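Local coordinates for protein NADPH-flavin oxidoreductase (Vibrio harveyi, PDB 1BKJ) that catalyses the NADPH-dependent reduction of FMN to FMNH2, supplying reduced flavin to luciferase in Vibrio harveyi bioluminescence, and works as a homodimer, at residues A[76-81]-A[141-146]; A[106-111]-A[150-155]; A[172-177]-A[186-191]. All blocks are in the same frame, centred on the assembly; numbering follows the deposited sequence.

Contact 1: residues A[76-81]-A[141-146]; sequences FLVFCI and ELLGLP
A Schellman motif at the C-terminal end of helix 136-142 turns the chain so that Leu143 rests on Val78 and Leu145 on Cys80, in strand 75-82 of the antiparallel sheet. The evidence for the motif is local: Gly144 has a positive phi of 65°, and two bonds run back into the last turn, one of them from Gly144 N to Glu141 O at 3.1 Å. Pairing follows the two-residue repeat of a strand, with Val78 CA lying 9.3 Å from Leu143 CA and Cys80 CA 8.8 Å from Leu145 CA. The two segments therefore advance in the same sense, and their contacts are made wholly by side chains, with no hydrogen bond between them.

Val78 and Leu143 reach toward each other tip to tip. One leucine methyl does the work: Leu143 CD1 comes 3.9 Å from Val78 CG1 and 4.1 Å from Val78 CG2, so the methyl sits over the valine's fork, near both branches. Leu143 also packs on Val49 and Val51, while Val78 touches Val151 on the neighbouring strand, so the pair belongs to a group of apolar side chains shared by neighbouring strands. Tyr181 of the second subunit packs on Leu145, and Asn179 of that subunit on Leu143, bringing the dimer interface up to this group.

The second pair is arranged differently. Cys80 holds its sulfur anti to the carbonyl carbon (chi1 -51°), and the thiol ends against the fork of Leu145, with SG 3.8 Å from Leu145 CD1 and 4.0 Å from Leu145 CD2.

Contact 2: residues A[106-111]-A[150-155]; sequences VDSGIM and AVLFGM. With FMN (flavin mononucleotide), chain F.
Beside the FMN pocket at the dimer interface, helix 98-121 lies on strand 149-158, where Ser108 meets Leu152 and Phe153. The axes of segments 106-111 and 150-155 approach to 9.9 Å and run nearly parallel, 19° apart. Leu152 and Phe153 together face Phe79 in a classic beta bulge. This break in alternation explains why two consecutive side chains, instead of every second one, are directed at the helix.

Leu152 offers one methyl, CD1, which sits 3.6 Å from Ser108 OG. That hydroxyl is not spent on the leucine: it hydrogen-bonds to Gly104 O one turn earlier in the helix, so its polarity is satisfied inside an otherwise apolar contact. Phe153 has a chi1 of 54°, its ring carbon CG lying between the backbone N and the carbonyl carbon, and it advances edge-on. Its CZ is 3.7 Å from Ser108 O, which lies near the ring plane, and its CE2 is 4.0 Å from Ser108 CB. The backbone N of Gly109 also lies at this ring edge, near its plane.

Other side chains of this turn meet the flavin. Ile110 CD1 is 3.5 Å from FMN C8M, Asp107 OD1, which is hydrogen-bonded to Ser40 OG, lies 3.6 Å from FMN C8M, and Val106 CG1 is 3.8 Å from FMN C7M. Side chains of this chain thus touch the dimethylbenzene end, while the second subunit, through Arg15 and Lys167 among others, supplies hydrogen bonds to the cofactor: the shared interfacial flavin site of the nitroreductase fold.

Contact 3: residues A[172-177]-A[186-191]; sequences AHVVVH and LDDIQS
Segment 172-177, mostly the short helix 172-175, lies beside segment 186-191 of helix 186-199, with Val174 CA and Asp188 CA the nearest pair at 7.6 Å. Asp188 takes part in both side-chain contacts, one polar and one apolar.

His173 donates from NE2 to Asp188 OD1 at 3.2 Å. On the donor side the bond is nearly ideal, with an N-H...O angle of 174° and the oxygen lying almost exactly in the ring plane. On the acceptor side it is not: the nitrogen stands well above the carboxylate plane, and the ring and carboxylate planes are 61° apart. The imidazole gets there because CG lies between the backbone N and the carbonyl carbon (chi1 68°), a torsion that brings its end nearer to the second helix although the CB itself does not face it. A carboxylate in this position would probably favour a proton on NE2.

Beside this hydrogen bond, Val174 CG2 touches Asp188 CB at 3.9 Å, the two side chains sliding past each other in opposite directions. Val174 is buried, and Arg85 of the second subunit packs on it. Within helix 186-199, Asp187 O accepts twice from Ser191, from OG at 2.9 Å and from N at 3.2 Å.

Val176 and His177, just beyond, pair in parallel with a strand of the second subunit and carry its sheet across the interface. The His-carboxylate hydrogen bond links the two helices of a helix-strand-loop-helix region whose strand pairs with the second subunit.

In the fold
Contacts 1 and 2 are buried and reach the same sheet: their strands, 75-82 and 149-158, are neighbours in it, joined where Phe79 N meets Phe153 O at 2.8 Å in a probable hydrogen bond. Their segments alternate along the chain and their centres are 11 Å apart. Both are mainly apolar, although contact 2 includes a serine hydroxyl and borders FMN. Contact 3 follows later in sequence, its centre about 28 Å from that of contact 2 and 38 Å from that of contact 1, on the far side of the chain's centre from the latter. Only partly buried, it alone uses a cross-segment hydrogen bond. All three touch the second subunit.

Contact 1: residues A[76-81]-A[141-146]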
loop_
_atom_site.group_PDB
_atom_site.type_symbol
_atom_site.label_atom_id
_atom_site.label_comp_id
_atom_site.label_asym_id
_atom_site.label_seq_id
_atom_site.Cartn_x
_atom_site.Cartn_y
_atom_site.Cartn_z
ATOM N N PHE A 76 8.714 14.290 -9.447
ATOM C CA PHE A 76 8.719 12.846 -9.637
ATOM C C PHE A 76 9.371 12.214 -8.412
ATOM O O PHE A 76 10.556 12.425 -8.152
ATOM C CB PHE A 76 9.430 12.413 -10.925
ATOM C CG PHE A 76 9.263 10.940 -11.251
ATOM C CD1 PHE A 76 7.994 10.418 -11.594
ATOM C CD2 PHE A 76 10.361 10.054 -11.169
ATOM C CE1 PHE A 76 7.809 9.035 -11.846
ATOM C CE2 PHE A 76 10.191 8.658 -11.421
ATOM C CZ PHE A 76 8.908 8.157 -11.759
ATOM N N LEU A 77 8.566 11.445 -7.674
ATOM C CA LEU A 77 8.978 10.754 -6.446
ATOM C C LEU A 77 9.064 9.244 -6.679
ATOM O O LEU A 77 8.165 8.668 -7.289
ATOM C CB LEU A 77 7.953 11.013 -5.339
ATOM C CG LEU A 77 7.524 12.436 -4.988
ATOM C CD1 LEU A 77 6.475 12.365 -3.904
ATOM C CD2 LEU A 77 8.723 13.282 -4.542
ATOM N N VAL A 78 10.150 8.610 -6.225
ATOM C CA VAL A 78 10.331 7.166 -6.381
ATOM C C VAL A 78 10.281 6.531 -4.988
ATOM O O VAL A 78 11.073 6.884 -4.115
ATOM C CB VAL A 78 11.673 6.809 -7.081
ATOM C CG1 VAL A 78 11.731 5.318 -7.400
ATOM C CG2 VAL A 78 11.866 7.611 -8.369
ATOM N N PHE A 79 9.335 5.607 -4.795
ATOM C CA PHE A 79 9.139 4.923 -3.518
ATOM C C PHE A 79 9.904 3.638 -3.481
ATOM O O PHE A 79 9.750 2.789 -4.358
ATOM C CB PHE A 79 7.660 4.681 -3.267
ATOM C CG PHE A 79 6.904 5.926 -2.939
ATOM C CD1 PHE A 79 6.550 6.846 -3.950
ATOM C CD2 PHE A 79 6.596 6.225 -1.604
ATOM C CE1 PHE A 79 5.900 8.066 -3.627
ATOM C CE2 PHE A 79 5.951 7.430 -1.263
ATOM C CZ PHE A 79 5.600 8.360 -2.278
ATOM N N CYS A 80 10.702 3.496 -2.431
ATOM C CA CYS A 80 11.576 2.351 -2.259
ATOM C C CYS A 80 11.478 1.676 -0.903
ATOM O O CYS A 80 11.276 2.343 0.118
ATOM C CB CYS A 80 13.049 2.797 -2.409
ATOM S SG CYS A 80 13.480 3.745 -3.878
ATOM N N ILE A 81 11.683 0.351 -0.905
ATOM C CA ILE A 81 11.752 -0.452 0.332
ATOM C C ILE A 81 13.158 -0.122 0.853
ATOM O O ILE A 81 14.109 -0.059 0.064
ATOM C CB ILE A 81 11.696 -2.000 0.072
ATOM C CG1 ILE A 81 10.354 -2.403 -0.536
ATOM C CG2 ILE A 81 11.947 -2.764 1.385
ATOM C CD1 ILE A 81 10.266 -3.838 -0.986
ATOM N N GLU A 141 20.353 1.134 -10.168
ATOM C CA GLU A 141 21.727 1.597 -10.335
ATOM C C GLU A 141 21.769 3.109 -10.542
ATOM O O GLU A 141 22.639 3.788 -9.987
ATOM C CB GLU A 141 22.403 0.874 -11.508
ATOM N N LEU A 142 20.790 3.638 -11.284
ATOM C CA LEU A 142 20.693 5.081 -11.581
ATOM C C LEU A 142 20.510 5.920 -10.322
ATOM O O LEU A 142 21.144 6.974 -10.166
ATOM C CB LEU A 142 19.540 5.351 -12.571
ATOM C CG LEU A 142 19.315 6.764 -13.126
ATOM C CD1 LEU A 142 20.580 7.282 -13.802
ATOM C CD2 LEU A 142 18.171 6.733 -14.109
ATOM N N LEU A 143 19.705 5.390 -9.399
ATOM C CA LEU A 143 19.417 6.049 -8.128
ATOM C C LEU A 143 20.427 5.721 -7.022
ATOM O O LEU A 143 20.362 6.296 -5.932
ATOM C CB LEU A 143 17.979 5.744 -7.681
ATOM C CG LEU A 143 16.863 6.191 -8.642
ATOM C CD1 LEU A 143 15.520 5.812 -8.089
ATOM C CD2 LEU A 143 16.916 7.689 -8.915
ATOM N N GLY A 144 21.341 4.789 -7.310
ATOM C CA GLY A 144 22.375 4.389 -6.365
ATOM C C GLY A 144 21.873 3.705 -5.107
ATOM O O GLY A 144 22.447 3.903 -4.028
ATOM N N LEU A 145 20.797 2.922 -5.247
ATOM C CA LEU A 145 20.196 2.204 -4.124
ATOM C C LEU A 145 21.154 1.130 -3.602
ATOM O O LEU A 145 21.662 0.324 -4.371
ATOM C CB LEU A 145 18.836 1.594 -4.510
ATOM C CG LEU A 145 17.705 2.502 -5.024
ATOM C CD1 LEU A 145 16.423 1.681 -5.156
ATOM C CD2 LEU A 145 17.471 3.723 -4.122
ATOM N N PRO A 146 21.442 1.132 -2.289
ATOM C CA PRO A 146 22.355 0.164 -1.667
ATOM C C PRO A 146 21.732 -1.221 -1.439
ATOM O O PRO A 146 20.588 -1.458 -1.830
ATOM C CB PRO A 146 22.670 0.852 -0.349
ATOM C CG PRO A 146 21.347 1.422 0.010
ATOM C CD PRO A 146 20.867 2.018 -1.264
#

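Contact 2: residues A[106-111]-A[150-155]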
loop_
_atom_site.group_PDB
_atom_site.type_symbol
_atom_site.label_atom_id
_atom_site.label_comp_id
_atom_site.label_asym_id
_atom_site.label_seq_id
_atom_site.Cartn_x
_atom_site.Cartn_y
_atom_site.Cartn_z
ATOM N N VAL A 106 3.371 -3.054 1.277
ATOM C CA VAL A 106 2.131 -2.586 1.888
ATOM C C VAL A 106 2.312 -1.158 2.439
ATOM O O VAL A 106 1.518 -0.271 2.128
ATOM C CB VAL A 106 1.660 -3.566 3.021
ATOM C CG1 VAL A 106 0.567 -2.947 3.886
ATOM C CG2 VAL A 106 1.129 -4.846 2.406
ATOM N N ASP A 107 3.372 -0.946 3.219
ATOM C CA ASP A 107 3.655 0.364 3.814
ATOM C C ASP A 107 3.942 1.454 2.775
ATOM O O ASP A 107 3.566 2.599 3.000
ATOM C CB ASP A 107 4.783 0.268 4.847
ATOM C CG ASP A 107 4.348 -0.412 6.154
ATOM O OD1 ASP A 107 3.354 -1.169 6.185
ATOM O OD2 ASP A 107 5.034 -0.203 7.172
ATOM N N SER A 108 4.545 1.089 1.634
ATOM C CA SER A 108 4.838 2.043 0.541
ATOM C C SER A 108 3.541 2.522 -0.088
ATOM O O SER A 108 3.401 3.699 -0.367
ATOM C CB SER A 108 5.704 1.413 -0.543
ATOM O OG SER A 108 7.044 1.285 -0.098
ATOM N N GLY A 109 2.601 1.593 -0.265
ATOM C CA GLY A 109 1.289 1.895 -0.817
ATOM C C GLY A 109 0.493 2.832 0.092
ATOM O O GLY A 109 -0.112 3.791 -0.387
ATOM N N ILE A 110 0.518 2.575 1.404
ATOM C CA ILE A 110 -0.168 3.409 2.404
ATOM C C ILE A 110 0.412 4.836 2.377
ATOM O O ILE A 110 -0.329 5.806 2.256
ATOM C CB ILE A 110 -0.004 2.819 3.839
ATOM C CG1 ILE A 110 -0.686 1.456 3.920
ATOM C CG2 ILE A 110 -0.593 3.750 4.913
ATOM C CD1 ILE A 110 -0.327 0.687 5.144
ATOM N N MET A 111 1.736 4.940 2.458
ATOM C CA MET A 111 2.413 6.233 2.445
ATOM C C MET A 111 2.167 7.032 1.160
ATOM O O MET A 111 1.843 8.234 1.229
ATOM C CB MET A 111 3.918 6.055 2.670
ATOM C CG MET A 111 4.664 7.355 2.705
ATOM S SD MET A 111 6.377 7.203 2.976
ATOM C CE MET A 111 6.388 7.258 4.714
ATOM N N ALA A 150 15.185 -1.644 -2.519
ATOM C CA ALA A 150 14.673 -1.960 -3.864
ATOM C C ALA A 150 13.630 -0.953 -4.320
ATOM O O ALA A 150 12.922 -0.397 -3.495
ATOM C CB ALA A 150 14.072 -3.354 -3.895
ATOM N N VAL A 151 13.538 -0.725 -5.632
ATOM C CA VAL A 151 12.557 0.206 -6.200
ATOM C C VAL A 151 11.213 -0.502 -6.362
ATOM O O VAL A 151 11.177 -1.687 -6.698
ATOM C CB VAL A 151 13.049 0.842 -7.571
ATOM C CG1 VAL A 151 13.406 -0.218 -8.592
ATOM C CG2 VAL A 151 11.978 1.772 -8.165
ATOM N N LEU A 152 10.129 0.208 -6.049
ATOM C CA LEU A 152 8.783 -0.321 -6.186
ATOM C C LEU A 152 7.974 0.417 -7.243
ATOM O O LEU A 152 7.425 -0.207 -8.140
ATOM C CB LEU A 152 8.047 -0.316 -4.854
ATOM C CG LEU A 152 8.452 -1.364 -3.820
ATOM C CD1 LEU A 152 7.523 -1.212 -2.655
ATOM C CD2 LEU A 152 8.372 -2.798 -4.370
ATOM N N PHE A 153 7.846 1.734 -7.110
ATOM C CA PHE A 153 7.105 2.524 -8.086
ATOM C C PHE A 153 7.469 3.992 -7.967
ATOM O O PHE A 153 8.058 4.413 -6.980
ATOM C CB PHE A 153 5.568 2.337 -7.938
ATOM C CG PHE A 153 5.034 2.611 -6.550
ATOM C CD1 PHE A 153 4.692 3.921 -6.152
ATOM C CD2 PHE A 153 4.905 1.569 -5.613
ATOM C CE1 PHE A 153 4.243 4.194 -4.850
ATOM C CE2 PHE A 153 4.458 1.827 -4.292
ATOM C CZ PHE A 153 4.125 3.144 -3.910
ATOM N N GLY A 154 7.079 4.755 -8.981
ATOM C CA GLY A 154 7.288 6.185 -8.986
ATOM C C GLY A 154 5.939 6.881 -8.876
ATOM O O GLY A 154 4.892 6.219 -8.808
ATOM N N MET A 155 5.956 8.211 -8.841
ATOM C CA MET A 155 4.736 9.006 -8.771
ATOM C C MET A 155 4.962 10.365 -9.416
ATOM O O MET A 155 5.906 11.076 -9.062
ATOM C CB MET A 155 4.265 9.194 -7.320
ATOM C CG MET A 155 2.935 9.945 -7.205
ATOM S SD MET A 155 2.374 10.149 -5.532
ATOM C CE MET A 155 1.681 8.547 -5.247
HETATM N N1 FMN F . -0.913 -2.069 15.428
HETATM C C2 FMN F . -1.342 -2.992 16.345
HETATM O O2 FMN F . -1.620 -2.688 17.486
HETATM N N3 FMN F . -1.384 -4.291 15.834
HETATM C C4 FMN F . -1.102 -4.721 14.528
HETATM O O4 FMN F . -1.257 -5.916 14.244
HETATM C C4A FMN F . -0.592 -3.652 13.669
HETATM N N5 FMN F . -0.393 -3.978 12.320
HETATM C C5A FMN F . -0.067 -3.004 11.373
HETATM C C6 FMN F . 0.097 -3.407 10.056
HETATM C C7 FMN F . 0.310 -2.440 9.076
HETATM C C7M FMN F . 0.086 -2.869 7.619
HETATM C C8 FMN F . 0.529 -1.057 9.432
HETATM C C8M FMN F . 0.838 0.022 8.430
HETATM C C9 FMN F . 0.448 -0.647 10.766
HETATM C C9A FMN F . 0.082 -1.612 11.774
HETATM N N10 FMN F . -0.157 -1.273 13.150
HETATM C C10 FMN F . -0.522 -2.281 14.091
HETATM C "C1'" FMN F . -0.278 0.026 13.586
HETATM C "C2'" FMN F . 0.924 0.685 14.290
HETATM O "O2'" FMN F . 1.931 -0.062 14.927
HETATM C "C3'" FMN F . 1.244 2.082 13.944
HETATM O "O3'" FMN F . 0.870 2.534 12.669
HETATM C "C4'" FMN F . 2.376 2.821 14.591
HETATM O "O4'" FMN F . 3.150 2.266 15.649
HETATM C "C5'" FMN F . 2.530 4.258 14.277
HETATM O "O5'" FMN F . 1.503 4.800 15.147
HETATM P P FMN F . 0.229 5.613 14.678
HETATM O O1P FMN F . 0.822 6.858 14.198
HETATM O O2P FMN F . -0.535 5.751 15.918
HETATM O O3P FMN F . -0.478 4.853 13.625
#

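Contact 3: residues A[172-177]-A[186-191]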
loop_
_atom_site.group_PDB
_atom_site.type_symbol
_atom_site.label_atom_id
_atom_site.label_comp_id
_atom_site.label_asym_id
_atom_site.label_seq_id
_atom_site.Cartn_x
_atom_site.Cartn_y
_atom_site.Cartn_z
ATOM N N ALA A 172 -19.221 -3.145 -5.264
ATOM C CA ALA A 172 -18.932 -3.543 -3.891
ATOM C C ALA A 172 -19.360 -4.961 -3.545
ATOM O O ALA A 172 -18.671 -5.620 -2.786
ATOM C CB ALA A 172 -19.546 -2.557 -2.918
ATOM N N HIS A 173 -20.448 -5.454 -4.141
ATOM C CA HIS A 173 -20.901 -6.819 -3.855
ATOM C C HIS A 173 -19.994 -7.935 -4.436
ATOM O O HIS A 173 -20.155 -9.109 -4.087
ATOM C CB HIS A 173 -22.391 -7.010 -4.219
ATOM C CG HIS A 173 -22.685 -6.965 -5.687
ATOM N ND1 HIS A 173 -23.196 -5.844 -6.307
ATOM C CD2 HIS A 173 -22.568 -7.909 -6.654
ATOM C CE1 HIS A 173 -23.380 -6.101 -7.591
ATOM N NE2 HIS A 173 -23.005 -7.344 -7.825
ATOM N N VAL A 174 -19.081 -7.555 -5.344
ATOM C CA VAL A 174 -18.100 -8.472 -5.953
ATOM C C VAL A 174 -16.817 -8.475 -5.096
ATOM O O VAL A 174 -16.334 -9.544 -4.699
ATOM C CB VAL A 174 -17.757 -8.055 -7.431
ATOM C CG1 VAL A 174 -16.598 -8.867 -8.017
ATOM C CG2 VAL A 174 -18.962 -8.234 -8.313
ATOM N N VAL A 175 -16.304 -7.278 -4.792
ATOM C CA VAL A 175 -15.065 -7.081 -4.018
ATOM C C VAL A 175 -15.198 -7.390 -2.518
ATOM O O VAL A 175 -14.259 -7.938 -1.928
ATOM C CB VAL A 175 -14.480 -5.640 -4.272
ATOM C CG1 VAL A 175 -13.188 -5.384 -3.469
ATOM C CG2 VAL A 175 -14.190 -5.457 -5.765
ATOM N N VAL A 176 -16.352 -7.057 -1.924
ATOM C CA VAL A 176 -16.618 -7.298 -0.498
ATOM C C VAL A 176 -17.383 -8.609 -0.254
ATOM O O VAL A 176 -18.440 -8.866 -0.840
ATOM C CB VAL A 176 -17.352 -6.092 0.183
ATOM C CG1 VAL A 176 -17.515 -6.299 1.696
ATOM C CG2 VAL A 176 -16.592 -4.813 -0.073
ATOM N N HIS A 177 -16.801 -9.423 0.620
ATOM C CA HIS A 177 -17.328 -10.718 1.025
ATOM C C HIS A 177 -17.723 -10.643 2.494
ATOM O O HIS A 177 -17.072 -9.949 3.273
ATOM C CB HIS A 177 -16.242 -11.779 0.881
ATOM C CG HIS A 177 -15.671 -11.879 -0.496
ATOM N ND1 HIS A 177 -16.085 -12.831 -1.401
ATOM C CD2 HIS A 177 -14.734 -11.138 -1.131
ATOM C CE1 HIS A 177 -15.437 -12.668 -2.535
ATOM N NE2 HIS A 177 -14.605 -11.646 -2.399
ATOM N N LEU A 186 -20.255 -14.905 -12.878
ATOM C CA LEU A 186 -19.796 -14.374 -14.161
ATOM C C LEU A 186 -20.705 -13.341 -14.825
ATOM O O LEU A 186 -20.246 -12.570 -15.670
ATOM C CB LEU A 186 -19.434 -15.514 -15.118
ATOM C CG LEU A 186 -18.147 -16.273 -14.770
ATOM C CD1 LEU A 186 -18.014 -17.520 -15.626
ATOM C CD2 LEU A 186 -16.934 -15.384 -14.958
ATOM N N ASP A 187 -21.961 -13.272 -14.373
ATOM C CA ASP A 187 -22.948 -12.304 -14.880
ATOM C C ASP A 187 -22.584 -10.881 -14.413
ATOM O O ASP A 187 -22.964 -9.895 -15.054
ATOM C CB ASP A 187 -24.369 -12.641 -14.394
ATOM C CG ASP A 187 -24.958 -13.913 -15.034
ATOM O OD1 ASP A 187 -24.344 -14.507 -15.961
ATOM O OD2 ASP A 187 -26.068 -14.309 -14.598
ATOM N N ASP A 188 -21.846 -10.794 -13.299
ATOM C CA ASP A 188 -21.384 -9.523 -12.732
ATOM C C ASP A 188 -20.204 -8.979 -13.523
ATOM O O ASP A 188 -20.050 -7.764 -13.660
ATOM C CB ASP A 188 -20.982 -9.701 -11.272
ATOM C CG ASP A 188 -22.176 -9.792 -10.348
ATOM O OD1 ASP A 188 -23.138 -9.003 -10.527
ATOM O OD2 ASP A 188 -22.144 -10.644 -9.430
ATOM N N ILE A 189 -19.395 -9.895 -14.053
ATOM C CA ILE A 189 -18.233 -9.563 -14.867
ATOM C C ILE A 189 -18.712 -9.073 -16.241
ATOM O O ILE A 189 -18.147 -8.121 -16.781
ATOM C CB ILE A 189 -17.269 -10.787 -14.987
ATOM C CG1 ILE A 189 -16.719 -11.173 -13.604
ATOM C CG2 ILE A 189 -16.126 -10.513 -15.953
ATOM C CD1 ILE A 189 -15.966 -10.065 -12.834
ATOM N N GLN A 190 -19.797 -9.676 -16.752
ATOM C CA GLN A 190 -20.399 -9.318 -18.050
ATOM C C GLN A 190 -21.046 -7.928 -18.003
ATOM O O GLN A 190 -20.958 -7.171 -18.973
ATOM C CB GLN A 190 -21.420 -10.381 -18.492
ATOM N N SER A 191 -21.626 -7.584 -16.850
ATOM C CA SER A 191 -22.258 -6.284 -16.615
ATOM C C SER A 191 -21.205 -5.196 -16.490
ATOM O O SER A 191 -21.406 -4.083 -16.972
ATOM C CB SER A 191 -23.092 -6.311 -15.347
ATOM O OG SER A 191 -24.107 -7.292 -15.454
#